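Local coordinates for protein Hsc70 cochaperone (SGT) (Aspergillus fumigatus, PDB 3SZ7) that acts as a co-chaperone that binds tail-anchored proteins bound for the endoplasmic reticulum and passes them to the GET pathway, its TPR domain binding heat-shock chaperones, at residues L14-N19 with L33-A37; A64-E69 with R84-R89; A98-E103 with G120-K125. One frame throughout, in Å; residues are numbered along the deposited sequence.

Contact 1 of 3, residues L14-N19 with L33-A37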
# COMPACT_ATOMS: atom_id res chain seq x y z
N LEU A 14 2.70 -20.63 10.99
CA LEU A 14 1.78 -20.35 9.90
C LEU A 14 2.20 -19.10 9.12
O LEU A 14 2.09 -19.07 7.90
CB LEU A 14 0.35 -20.21 10.43
CG LEU A 14 -0.25 -21.50 10.99
CD1 LEU A 14 -1.51 -21.20 11.80
CD2 LEU A 14 -0.55 -22.48 9.87
N LYS A 15 2.68 -18.09 9.84
CA LYS A 15 3.15 -16.86 9.19
C LYS A 15 4.35 -17.16 8.29
O LYS A 15 4.43 -16.69 7.16
CB LYS A 15 3.54 -15.81 10.22
CG LYS A 15 4.12 -14.53 9.62
CD LYS A 15 5.25 -13.97 10.46
CE LYS A 15 6.42 -14.94 10.51
NZ LYS A 15 7.55 -14.42 11.33
N SER A 16 5.29 -17.95 8.82
CA SER A 16 6.47 -18.34 8.06
C SER A 16 6.10 -19.16 6.83
O SER A 16 6.69 -19.00 5.76
CB SER A 16 7.45 -19.12 8.94
OG SER A 16 8.00 -18.28 9.94
N GLU A 17 5.11 -20.03 6.98
CA GLU A 17 4.63 -20.83 5.86
C GLU A 17 3.93 -19.92 4.85
O GLU A 17 3.99 -20.16 3.64
CB GLU A 17 3.69 -21.93 6.35
CG GLU A 17 4.39 -22.97 7.21
CD GLU A 17 3.44 -24.02 7.76
OE1 GLU A 17 2.21 -23.88 7.58
OE2 GLU A 17 3.93 -24.99 8.38
N GLY A 18 3.27 -18.88 5.35
CA GLY A 18 2.68 -17.87 4.49
C GLY A 18 3.75 -17.10 3.73
O GLY A 18 3.59 -16.81 2.54
N ASN A 19 4.83 -16.75 4.42
CA ASN A 19 5.94 -16.04 3.79
C ASN A 19 6.59 -16.87 2.68
O ASN A 19 6.99 -16.33 1.64
CB ASN A 19 7.00 -15.66 4.82
CG ASN A 19 6.59 -14.45 5.66
OD1 ASN A 19 5.49 -13.93 5.53
ND2 ASN A 19 7.50 -14.01 6.52
N LEU A 33 -3.00 -19.03 4.68
CA LEU A 33 -2.10 -19.28 5.79
C LEU A 33 -2.01 -18.11 6.77
O LEU A 33 -1.97 -18.31 7.99
CB LEU A 33 -0.70 -19.63 5.27
CG LEU A 33 -0.60 -21.00 4.58
CD1 LEU A 33 0.63 -21.09 3.70
CD2 LEU A 33 -0.61 -22.11 5.62
N TYR A 34 -1.99 -16.89 6.25
CA TYR A 34 -1.98 -15.71 7.09
C TYR A 34 -3.30 -15.60 7.85
O TYR A 34 -3.34 -15.16 9.00
CB TYR A 34 -1.77 -14.45 6.25
CG TYR A 34 -0.39 -14.30 5.65
CD1 TYR A 34 0.74 -14.71 6.34
CD2 TYR A 34 -0.22 -13.74 4.39
CE1 TYR A 34 2.01 -14.57 5.79
CE2 TYR A 34 1.03 -13.60 3.83
CZ TYR A 34 2.14 -14.01 4.53
OH TYR A 34 3.38 -13.85 3.96
N THR A 35 -4.38 -15.98 7.17
CA THR A 35 -5.70 -15.99 7.78
C THR A 35 -5.77 -16.99 8.93
O THR A 35 -6.39 -16.72 9.96
CB THR A 35 -6.79 -16.33 6.73
OG1 THR A 35 -6.81 -15.32 5.72
CG2 THR A 35 -8.16 -16.44 7.39
N GLN A 36 -5.12 -18.14 8.76
CA GLN A 36 -5.03 -19.11 9.85
C GLN A 36 -4.24 -18.55 11.03
O GLN A 36 -4.61 -18.77 12.18
CB GLN A 36 -4.37 -20.41 9.37
CG GLN A 36 -5.20 -21.19 8.37
CD GLN A 36 -4.51 -22.47 7.95
OE1 GLN A 36 -4.43 -22.78 6.76
NE2 GLN A 36 -4.00 -23.21 8.92
N ALA A 37 -3.17 -17.82 10.74
CA ALA A 37 -2.38 -17.19 11.80
C ALA A 37 -3.23 -16.16 12.53
O ALA A 37 -3.16 -16.03 13.76
CB ALA A 37 -1.13 -16.54 11.22
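Leu14, Tyr34 and Leu33 carry the contact between 14-19 and 33-37. The two helices run antiparallel, with their axes 8.0 Å apart and 164° between their directions. Leu14 lies over the 33-37 backbone. Its CB sits 4.0 Å from Ala37 CB. CD1 reaches the backbone and CB of Gln36, and CD2 approaches Leu33 CD2. Leu33 answers from the other helix. Its CD1 comes to rest 3.5 Å from Glu17 O and also touches Glu17 CB. Leu33 CD2 comes near Glu17 OE1, and the two side chains cross at about a right angle. Leu33 CB also packs on Gly18 CA, so one leucine touches two successive residues of 14-19.

The Tyr34 ring lies against the backbone of Gly18. Its CB does not aim straight at the partner helix, but the ring swings back across it. The ring edge at CE1 lies 3.5 Å from Lys15 O. Tyr34 OH then donates a hydrogen bond of 2.6 Å to Asn19 OD1. The hydroxyl lies in the carbonyl plane of the amide, on a lone pair, with a C=O...O angle of 143°. The amide and ring planes are 73° apart. This bond fixes the far end of the ring and satisfies the phenol of a buried tyrosine. Gly18 has no side chain. Tyr34 CD1 approaches its CA and CZ its carbonyl carbon, and Gly18 CA is 5.2 Å from Leu33 CA.

This is the helix pair of the first predicted TPR repeat, helices 9-23 and 27-40. Helix 45-57 packs at the tyrosine end of the contact, where its Asn50 touches Lys15, Asn19 and Tyr34, and its Tyr47 touches Lys15.

Contact 2 of 3, residues A64-E69 with R84-R89; sequences AAEDAE and RLGLAR
Ala65, Ala68, Leu85 and Ala88 form the inner layer of the contact between 64-69 and 84-89. Small side chains let the antiparallel helices close to 8.4 Å between axes. Ala88 CB packs against the methyls of both Ala64 and Ala65. Ala68 CB rests 3.5 Å from Leu85 N and also touches Arg84 CB. Leu85 has CG anti to the backbone N (chi1 -179°), which carries CD1 across to Glu69 CG at 3.5 Å.

Outside this layer, Arg89 NH2 donates to Glu69 OE2 in a salt bridge of 3.1 Å. The N-H...O angle is 166°. The oxygen lies almost in the guanidinium plane and offers its anti lone pair. The carboxylate and guanidinium planes are 88° apart. Arg89 NE is 4.1 Å from Glu69 OE2 and reaches it through a bridging water. Leu85 CD2 lies over one guanidinium face, 3.6 Å above its plane. Arg89 NH1 bonds to Gly97 O, which further fixes the group.

The contact joins the second helix of predicted repeat 2, helix 61-74, to the first of predicted repeat 3, helix 79-91. Helix 45-57 borders it at Ala64 and Arg84, and helix 95-109 packs on Leu85 and Arg89.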
# COMPACT_ATOMS: atom_id res chain seq x y z
N ALA A 64 -6.52 -5.54 0.41
CA ALA A 64 -5.21 -5.12 0.89
C ALA A 64 -5.33 -3.88 1.77
O ALA A 64 -4.75 -3.81 2.86
CB ALA A 64 -4.26 -4.85 -0.29
N ALA A 65 -6.10 -2.90 1.30
CA ALA A 65 -6.28 -1.66 2.04
C ALA A 65 -6.95 -1.89 3.39
O ALA A 65 -6.57 -1.30 4.40
CB ALA A 65 -7.06 -0.65 1.22
N GLU A 66 -7.96 -2.76 3.42
CA GLU A 66 -8.64 -3.03 4.69
C GLU A 66 -7.71 -3.70 5.71
O GLU A 66 -7.70 -3.33 6.88
CB GLU A 66 -9.93 -3.83 4.46
CG GLU A 66 -10.99 -3.02 3.71
CD GLU A 66 -12.34 -3.71 3.67
OE1 GLU A 66 -12.40 -4.93 3.90
OE2 GLU A 66 -13.34 -3.01 3.41
N ASP A 67 -6.92 -4.67 5.26
CA ASP A 67 -5.94 -5.29 6.15
C ASP A 67 -4.93 -4.27 6.66
O ASP A 67 -4.66 -4.19 7.86
CB ASP A 67 -5.19 -6.42 5.45
CG ASP A 67 -5.90 -7.75 5.55
OD1 ASP A 67 -6.96 -7.81 6.21
OD2 ASP A 67 -5.38 -8.73 4.98
N ALA A 68 -4.35 -3.50 5.74
CA ALA A 68 -3.35 -2.52 6.12
C ALA A 68 -3.94 -1.45 7.04
O ALA A 68 -3.31 -1.07 8.03
CB ALA A 68 -2.71 -1.89 4.87
N GLU A 69 -5.15 -1.00 6.75
CA GLU A 69 -5.79 -0.00 7.60
C GLU A 69 -5.97 -0.53 9.02
O GLU A 69 -5.65 0.15 9.99
CB GLU A 69 -7.15 0.40 7.05
CG GLU A 69 -7.08 1.33 5.87
CD GLU A 69 -8.44 1.72 5.37
OE1 GLU A 69 -9.36 0.88 5.47
OE2 GLU A 69 -8.61 2.86 4.90
N ARG A 84 2.22 -0.47 3.27
CA ARG A 84 1.26 -1.35 2.61
C ARG A 84 0.00 -0.59 2.24
O ARG A 84 -0.53 -0.77 1.14
CB ARG A 84 0.86 -2.50 3.54
CG ARG A 84 1.99 -3.41 3.90
CD ARG A 84 2.08 -4.57 2.94
NE ARG A 84 3.17 -5.46 3.33
CZ ARG A 84 4.33 -5.53 2.70
NH1 ARG A 84 4.55 -4.79 1.62
NH2 ARG A 84 5.26 -6.37 3.13
N LEU A 85 -0.48 0.24 3.16
CA LEU A 85 -1.69 1.03 2.93
C LEU A 85 -1.47 2.04 1.80
O LEU A 85 -2.35 2.25 0.97
CB LEU A 85 -2.08 1.77 4.20
CG LEU A 85 -3.34 2.63 4.11
CD1 LEU A 85 -4.50 1.80 3.57
CD2 LEU A 85 -3.68 3.21 5.48
N GLY A 86 -0.29 2.65 1.78
CA GLY A 86 0.05 3.59 0.73
C GLY A 86 -0.02 2.95 -0.64
O GLY A 86 -0.59 3.52 -1.57
N LEU A 87 0.57 1.77 -0.78
CA LEU A 87 0.58 1.08 -2.07
C LEU A 87 -0.83 0.66 -2.47
O LEU A 87 -1.23 0.81 -3.62
CB LEU A 87 1.52 -0.12 -2.05
CG LEU A 87 1.71 -0.85 -3.38
CD1 LEU A 87 2.18 0.12 -4.46
CD2 LEU A 87 2.71 -1.99 -3.23
N ALA A 88 -1.59 0.12 -1.53
CA ALA A 88 -2.95 -0.31 -1.82
C ALA A 88 -3.80 0.87 -2.30
O ALA A 88 -4.55 0.75 -3.27
CB ALA A 88 -3.58 -1.00 -0.61
N ARG A 89 -3.69 2.01 -1.62
CA ARG A 89 -4.46 3.18 -2.03
C ARG A 89 -3.98 3.70 -3.39
O ARG A 89 -4.79 4.13 -4.22
CB ARG A 89 -4.38 4.28 -0.97
CG ARG A 89 -5.14 3.93 0.31
CD ARG A 89 -5.07 5.06 1.33
NE ARG A 89 -5.92 4.81 2.49
CZ ARG A 89 -5.88 5.52 3.61
NH1 ARG A 89 -5.02 6.53 3.72
NH2 ARG A 89 -6.68 5.23 4.63
O HOH W 1 -8.14 3.01 2.01

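Contact 3 of 3, residues A98-E103 with G120-K125; sequences AKEAYE and GLETTK
Tyr102 has CG anti to its carbonyl carbon (chi1 -79°), which lays one ring face against the backbone of Gly120 and Leu121. Leu121 instead sets CG opposite its backbone N (chi1 -179°) and sends CD1 toward 98-103. Gly120 CA makes a CH-pi contact with the Tyr102 ring, 3.9 Å from its centroid and 18° off the normal. Tyr102 CB meets Leu121 CB at 4.0 Å. Leu121 CD1 packs on both Lys99 CG, at 3.9 Å, and Glu103 CG. Thr124 directs CG2 to Lys99 N at 3.6 Å. Its OG1 turns back to Gly120 O at 2.7 Å, and that carbonyl also accepts from Thr124 N, on the opposite face of its plane.

Lys99 bends at its last torsion, and NZ bridges to Glu103 OE2 at 2.7 Å within its own helix. The lysine meets the syn side of the carboxylate, out of its plane. Lys125 crosses Lys99 at a slant, with its CE 4.2 Å from Lys99 CE. Helix 95-109, in predicted repeat 3, thus packs on the following helix 115-133 through apolar and CH-pi contacts, and no hydrogen bond crosses. Lys99 pairs with Glu103, and Thr124 OG1 with Gly120 O, each within one helix. Glu103 probably tempers the like charges of the two lysines.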
# COMPACT_ATOMS: atom_id res chain seq x y z
N ALA A 98 -3.11 7.80 -0.49
CA ALA A 98 -1.79 7.19 -0.53
C ALA A 98 -0.74 8.15 0.01
O ALA A 98 0.15 7.75 0.76
CB ALA A 98 -1.43 6.75 -1.96
N LYS A 99 -0.84 9.42 -0.36
CA LYS A 99 0.09 10.42 0.13
C LYS A 99 0.05 10.49 1.65
O LYS A 99 1.10 10.47 2.31
CB LYS A 99 -0.23 11.79 -0.48
CG LYS A 99 0.61 12.93 0.09
CD LYS A 99 0.21 14.25 -0.58
CE LYS A 99 1.04 15.42 -0.06
NZ LYS A 99 0.62 15.84 1.31
N GLU A 100 -1.15 10.54 2.22
CA GLU A 100 -1.32 10.58 3.67
C GLU A 100 -0.72 9.35 4.35
O GLU A 100 -0.06 9.46 5.37
CB GLU A 100 -2.80 10.73 4.04
CG GLU A 100 -3.40 12.04 3.56
CD GLU A 100 -4.88 12.16 3.88
OE1 GLU A 100 -5.49 11.16 4.31
OE2 GLU A 100 -5.43 13.26 3.68
N ALA A 101 -0.96 8.17 3.77
CA ALA A 101 -0.44 6.94 4.37
C ALA A 101 1.09 6.91 4.34
O ALA A 101 1.73 6.52 5.31
CB ALA A 101 -1.00 5.71 3.67
N TYR A 102 1.68 7.31 3.21
CA TYR A 102 3.14 7.32 3.14
C TYR A 102 3.74 8.33 4.10
O TYR A 102 4.78 8.07 4.71
CB TYR A 102 3.62 7.60 1.71
CG TYR A 102 3.55 6.39 0.81
CD1 TYR A 102 4.22 5.22 1.13
CD2 TYR A 102 2.85 6.44 -0.39
CE1 TYR A 102 4.17 4.12 0.30
CE2 TYR A 102 2.79 5.35 -1.22
CZ TYR A 102 3.46 4.19 -0.87
OH TYR A 102 3.42 3.10 -1.70
N GLU A 103 3.10 9.49 4.24
CA GLU A 103 3.59 10.50 5.18
C GLU A 103 3.56 9.96 6.60
O GLU A 103 4.52 10.13 7.35
CB GLU A 103 2.78 11.79 5.07
CG GLU A 103 3.06 12.56 3.80
CD GLU A 103 2.09 13.71 3.59
OE1 GLU A 103 0.97 13.67 4.14
OE2 GLU A 103 2.46 14.66 2.87
N GLY A 120 7.64 5.96 -2.78
CA GLY A 120 6.19 5.94 -2.82
C GLY A 120 5.60 7.34 -2.68
O GLY A 120 4.70 7.73 -3.43
N LEU A 121 6.11 8.10 -1.72
CA LEU A 121 5.61 9.45 -1.49
C LEU A 121 5.96 10.36 -2.67
O LEU A 121 5.14 11.15 -3.13
CB LEU A 121 6.17 10.03 -0.19
CG LEU A 121 5.70 11.44 0.18
CD1 LEU A 121 4.18 11.49 0.26
CD2 LEU A 121 6.33 11.90 1.50
N GLU A 122 7.18 10.22 -3.17
CA GLU A 122 7.62 11.03 -4.30
C GLU A 122 6.74 10.78 -5.52
O GLU A 122 6.27 11.71 -6.17
CB GLU A 122 9.07 10.72 -4.66
CG GLU A 122 9.53 11.39 -5.94
CD GLU A 122 10.88 10.91 -6.44
OE1 GLU A 122 11.71 10.48 -5.60
OE2 GLU A 122 11.11 10.95 -7.66
N THR A 123 6.52 9.51 -5.82
CA THR A 123 5.72 9.12 -6.98
C THR A 123 4.26 9.56 -6.84
O THR A 123 3.66 10.03 -7.81
CB THR A 123 5.80 7.61 -7.23
OG1 THR A 123 7.13 7.27 -7.63
CG2 THR A 123 4.83 7.19 -8.33
N THR A 124 3.70 9.42 -5.64
CA THR A 124 2.34 9.87 -5.37
C THR A 124 2.21 11.39 -5.54
O THR A 124 1.26 11.88 -6.17
CB THR A 124 1.90 9.48 -3.95
OG1 THR A 124 2.00 8.06 -3.81
CG2 THR A 124 0.45 9.91 -3.70
N LYS A 125 3.16 12.14 -4.99
CA LYS A 125 3.11 13.59 -5.13
C LYS A 125 3.22 14.00 -6.59
O LYS A 125 2.60 14.98 -7.02
CB LYS A 125 4.24 14.25 -4.35
CG LYS A 125 4.08 14.24 -2.84
CD LYS A 125 5.29 14.92 -2.19
CE LYS A 125 5.16 14.98 -0.68
NZ LYS A 125 6.31 15.71 -0.09

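Overall arrangement
The three contacts follow one another along the chain and along the superhelical stack of the TPR domain. Contact 1 pairs the two helices of predicted repeat 1. Contact 2 joins predicted repeats 2 and 3. Contact 3 packs the second helix of predicted repeat 3 against the following helix 115-133. The centres of contacts 1 and 2 are 18 Å apart, and their nearest atoms about 7 Å. They do not touch, but helix 45-57 borders both. Contacts 2 and 3 touch, with centres 12 Å apart: Gly86 O packs on Ala98 CB at 3.4 Å. Contacts 1 and 3 lie 29 Å apart between centres. No ligand marks the chaperone-binding surface here.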